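Sensor histidine kinase DcuS (Escherichia coli, PDB 3BY8) senses C4-dicarboxylates such as fumarate and malate through its periplasmic domain and phosphorylates its response regulator DcuR to control anaerobic fumarate respiration genes. Local coordinates at residues A[69-74]-A[101-106]. Residues are numbered along the deposited sequence; the frame is centred on the assembly and turned at random.
With LMR ((2S)-2-hydroxybutanedioic acid), chain B.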
ATOM      1  N   TYR A  69       5.021  -6.602   4.496  1.00 18.97           N
ATOM      2  CA  TYR A  69       4.512  -7.942   4.245  1.00 18.23           C
ATOM      3  C   TYR A  69       4.437  -8.235   2.742  1.00 20.43           C
ATOM      4  O   TYR A  69       4.132  -9.348   2.320  1.00 20.97           O
ATOM      5  CB  TYR A  69       3.149  -8.110   4.892  1.00 22.53           C
ATOM      6  CG  TYR A  69       3.271  -8.565   6.308  1.00 21.83           C
ATOM      7  CD1 TYR A  69       3.861  -7.761   7.285  1.00 22.89           C
ATOM      8  CD2 TYR A  69       2.843  -9.843   6.669  1.00 27.42           C
ATOM      9  CE1 TYR A  69       4.022  -8.223   8.586  1.00 28.30           C
ATOM     10  CE2 TYR A  69       2.996 -10.309   7.952  1.00 27.38           C
ATOM     11  CZ  TYR A  69       3.582  -9.504   8.906  1.00 28.02           C
ATOM     12  OH  TYR A  69       3.713  -9.991  10.182  1.00 31.22           O
ATOM     13  N   SER A  70       4.700  -7.213   1.930  1.00 16.20           N
ATOM     14  CA  SER A  70       4.691  -7.339   0.485  1.00 15.84           C
ATOM     15  C   SER A  70       5.464  -6.172  -0.120  1.00 17.03           C
ATOM     16  O   SER A  70       5.618  -5.123   0.528  1.00 17.13           O
ATOM     17  CB  SER A  70       3.266  -7.335  -0.069  1.00 18.37           C
ATOM     18  OG  SER A  70       2.574  -6.129   0.234  1.00 14.07           O
ATOM     19  N   HIS A  71       5.979  -6.385  -1.333  1.00 16.52           N
ATOM     20  CA  HIS A  71       6.714  -5.361  -2.083  1.00 16.58           C
ATOM     21  C   HIS A  71       7.049  -5.961  -3.438  1.00 16.50           C
ATOM     22  O   HIS A  71       7.271  -7.161  -3.521  1.00 19.49           O
ATOM     23  CB  HIS A  71       8.033  -5.012  -1.401  1.00 15.68           C
ATOM     24  CG  HIS A  71       8.676  -3.763  -1.921  1.00 13.96           C
ATOM     25  ND1 HIS A  71       9.463  -3.724  -3.062  1.00 13.79           N
ATOM     26  CD2 HIS A  71       8.668  -2.502  -1.427  1.00 13.27           C
ATOM     27  CE1 HIS A  71       9.905  -2.489  -3.247  1.00 14.92           C
ATOM     28  NE2 HIS A  71       9.434  -1.731  -2.265  1.00 13.72           N
ATOM     29  N   PRO A  72       7.090  -5.147  -4.508  1.00 17.35           N
ATOM     30  CA  PRO A  72       7.429  -5.738  -5.812  1.00 17.75           C
ATOM     31  C   PRO A  72       8.791  -6.432  -5.790  1.00 18.48           C
ATOM     32  O   PRO A  72       9.011  -7.371  -6.557  1.00 18.82           O
ATOM     33  CB  PRO A  72       7.409  -4.545  -6.757  1.00 17.41           C
ATOM     34  CG  PRO A  72       6.340  -3.681  -6.172  1.00 17.56           C
ATOM     35  CD  PRO A  72       6.601  -3.767  -4.676  1.00 17.00           C
ATOM     36  N   GLU A  73       9.697  -5.944  -4.943  1.00 16.45           N
ATOM     37  CA  GLU A  73      11.035  -6.523  -4.746  1.00 18.07           C
ATOM     38  C   GLU A  73      10.919  -7.365  -3.483  1.00 18.59           C
ATOM     39  O   GLU A  73      10.950  -6.850  -2.356  1.00 19.47           O
ATOM     40  CB  GLU A  73      12.083  -5.422  -4.566  1.00 17.34           C
ATOM     41  CG  GLU A  73      12.167  -4.499  -5.769  1.00 19.39           C
ATOM     42  CD  GLU A  73      13.177  -3.375  -5.590  1.00 23.26           C
ATOM     43  OE1 GLU A  73      13.797  -3.272  -4.502  1.00 26.38           O
ATOM     44  OE2 GLU A  73      13.336  -2.608  -6.559  1.00 28.21           O
ATOM     45  N   ALA A  74      10.793  -8.672  -3.665  1.00 19.28           N
ATOM     46  CA  ALA A  74      10.613  -9.572  -2.533  1.00 20.65           C
ATOM     47  C   ALA A  74      11.665  -9.470  -1.447  1.00 20.86           C
ATOM     48  O   ALA A  74      11.389  -9.746  -0.288  1.00 21.32           O
ATOM     49  CB  ALA A  74      10.491 -11.015  -3.016  1.00 21.97           C
ATOM     50  N   GLY A 101      10.433   5.315  -2.166  1.00 13.07           N
ATOM     51  CA  GLY A 101      11.174   4.454  -1.273  1.00 13.85           C
ATOM     52  C   GLY A 101      12.321   3.936  -2.128  1.00 14.69           C
ATOM     53  O   GLY A 101      13.265   4.684  -2.408  1.00 16.60           O
ATOM     54  N   PHE A 102      12.230   2.690  -2.585  1.00 13.80           N
ATOM     55  CA  PHE A 102      13.243   2.109  -3.469  1.00 14.29           C
ATOM     56  C   PHE A 102      12.798   2.039  -4.928  1.00 15.22           C
ATOM     57  O   PHE A 102      13.625   1.818  -5.827  1.00 17.24           O
ATOM     58  CB  PHE A 102      13.632   0.723  -2.964  1.00 15.66           C
ATOM     59  CG  PHE A 102      14.326   0.774  -1.662  1.00 16.22           C
ATOM     60  CD1 PHE A 102      15.667   1.151  -1.604  1.00 20.93           C
ATOM     61  CD2 PHE A 102      13.637   0.566  -0.473  1.00 19.66           C
ATOM     62  CE1 PHE A 102      16.309   1.329  -0.384  1.00 21.19           C
ATOM     63  CE2 PHE A 102      14.271   0.741   0.759  1.00 21.47           C
ATOM     64  CZ  PHE A 102      15.612   1.125   0.802  1.00 23.09           C
ATOM     65  N   LEU A 103      11.502   2.211  -5.169  1.00 15.38           N
ATOM     66  CA  LEU A 103      10.964   2.169  -6.522  1.00 15.50           C
ATOM     67  C   LEU A 103      10.939   3.571  -7.106  1.00 15.55           C
ATOM     68  O   LEU A 103      11.495   4.499  -6.498  1.00 16.79           O
ATOM     69  CB  LEU A 103       9.555   1.565  -6.491  1.00 14.59           C
ATOM     70  CG  LEU A 103       9.506   0.170  -5.850  1.00 14.12           C
ATOM     71  CD1 LEU A 103       8.058  -0.307  -5.768  1.00 16.72           C
ATOM     72  CD2 LEU A 103      10.348  -0.823  -6.667  1.00 17.96           C
ATOM     73  N   ALA A 104      10.303   3.754  -8.259  1.00 16.62           N
ATOM     74  CA  ALA A 104      10.236   5.070  -8.873  1.00 15.88           C
ATOM     75  C   ALA A 104       9.404   6.024  -8.012  1.00 14.10           C
ATOM     76  O   ALA A 104       8.626   5.609  -7.132  1.00 13.47           O
ATOM     77  CB  ALA A 104       9.608   4.968 -10.251  1.00 17.49           C
ATOM     78  N   GLN A 105       9.584   7.317  -8.260  1.00 15.44           N
ATOM     79  CA  GLN A 105       8.828   8.381  -7.611  1.00 14.85           C
ATOM     80  C   GLN A 105       7.367   8.116  -7.932  1.00 15.06           C
ATOM     81  O   GLN A 105       7.004   7.759  -9.079  1.00 18.48           O
ATOM     82  CB  GLN A 105       9.275   9.716  -8.157  1.00 19.70           C
ATOM     83  CG  GLN A 105      10.683  10.042  -7.726  1.00 21.95           C
ATOM     84  CD  GLN A 105      11.113  11.387  -8.231  1.00 28.94           C
ATOM     85  OE1 GLN A 105      12.140  11.939  -7.814  1.00 30.23           O
ATOM     86  NE2 GLN A 105      10.323  11.933  -9.148  1.00 28.66           N
ATOM     87  N   ALA A 106       6.527   8.318  -6.926  1.00 13.72           N
ATOM     88  CA  ALA A 106       5.135   7.955  -7.041  1.00 14.50           C
ATOM     89  C   ALA A 106       4.145   8.772  -6.257  1.00 12.98           C
ATOM     90  O   ALA A 106       4.505   9.446  -5.297  1.00 14.02           O
ATOM     91  CB  ALA A 106       5.002   6.503  -6.585  1.00 14.01           C
TER
HETATM   92  C1  LMR B   1       8.300   1.124   0.479  1.00 14.13           C
HETATM   93  O1A LMR B   1       7.959  -0.018   0.311  1.00 13.75           O
HETATM   94  O1B LMR B   1       9.293   1.384   1.190  1.00 14.45           O
HETATM   95  C2  LMR B   1       7.753   2.145  -0.472  1.00 13.78           C
HETATM   96  O2  LMR B   1       8.435   3.462  -0.308  1.00 13.56           O
HETATM   97  C3  LMR B   1       7.666   1.637  -1.924  1.00 13.25           C
HETATM   98  C4  LMR B   1       9.039   1.796  -2.606  1.00 12.93           C
HETATM   99  O4A LMR B   1       9.956   1.043  -2.283  1.00 14.28           O
HETATM  100  O4B LMR B   1       9.224   2.737  -3.432  1.00 12.91           O
HETATM  101  O   HOH W   1      14.621  -0.538  -6.875  1.00 40.81           O
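Leu103 reaches across to His71, Pro72 and Glu73, and it is easiest to follow outward from the backbone. Leu103 CB sits 3.3 Å from O4B of the bound malate. Leu103 CG touches both the C4 carboxylate of the malate and the His71 ring, at 3.7 Å from His71 CE1. There the side chain forks: CD1 packs against CG and CD of the Pro72 ring, while Leu103 CD2 lies beside the end of Glu73, 3.5 Å from Glu73 OE2. Both methyls also stay close to His71 CE1.

The two loops form one side of the ligand pocket in the periplasmic Cache domain, with 101-106 linking strands 95-99 and 106-114 of the antiparallel sheet. A chi1 of -166° swings the imidazole of His71 away from the backbone N and carries NE2 to the malate, where its N-H meets O4A almost straight at 2.8 Å (169°). From the other segment, Phe102 N also donates to O4A, while Gly101 N and Leu103 N share O4B, so four N-H groups grip the C4 carboxylate. His71 ND1 accepts Glu73 N in the ring plane at 2.9 Å, a bond that fixes the ring's rotation and is consistent with the proton being on NE2. A leucine in place of His71 would probably leave O4A with one donor fewer and Glu73 N without its acceptor. The malate is also hydrogen-bonded to Arg68 NH2, Arg108 NH1 and the backbone O of Lys82. Farther out, a water donates to Glu73 OE2 and to Phe102 O (2.8 Å), bridging the segments, while Glu73 OE1 forms a salt bridge with Arg76.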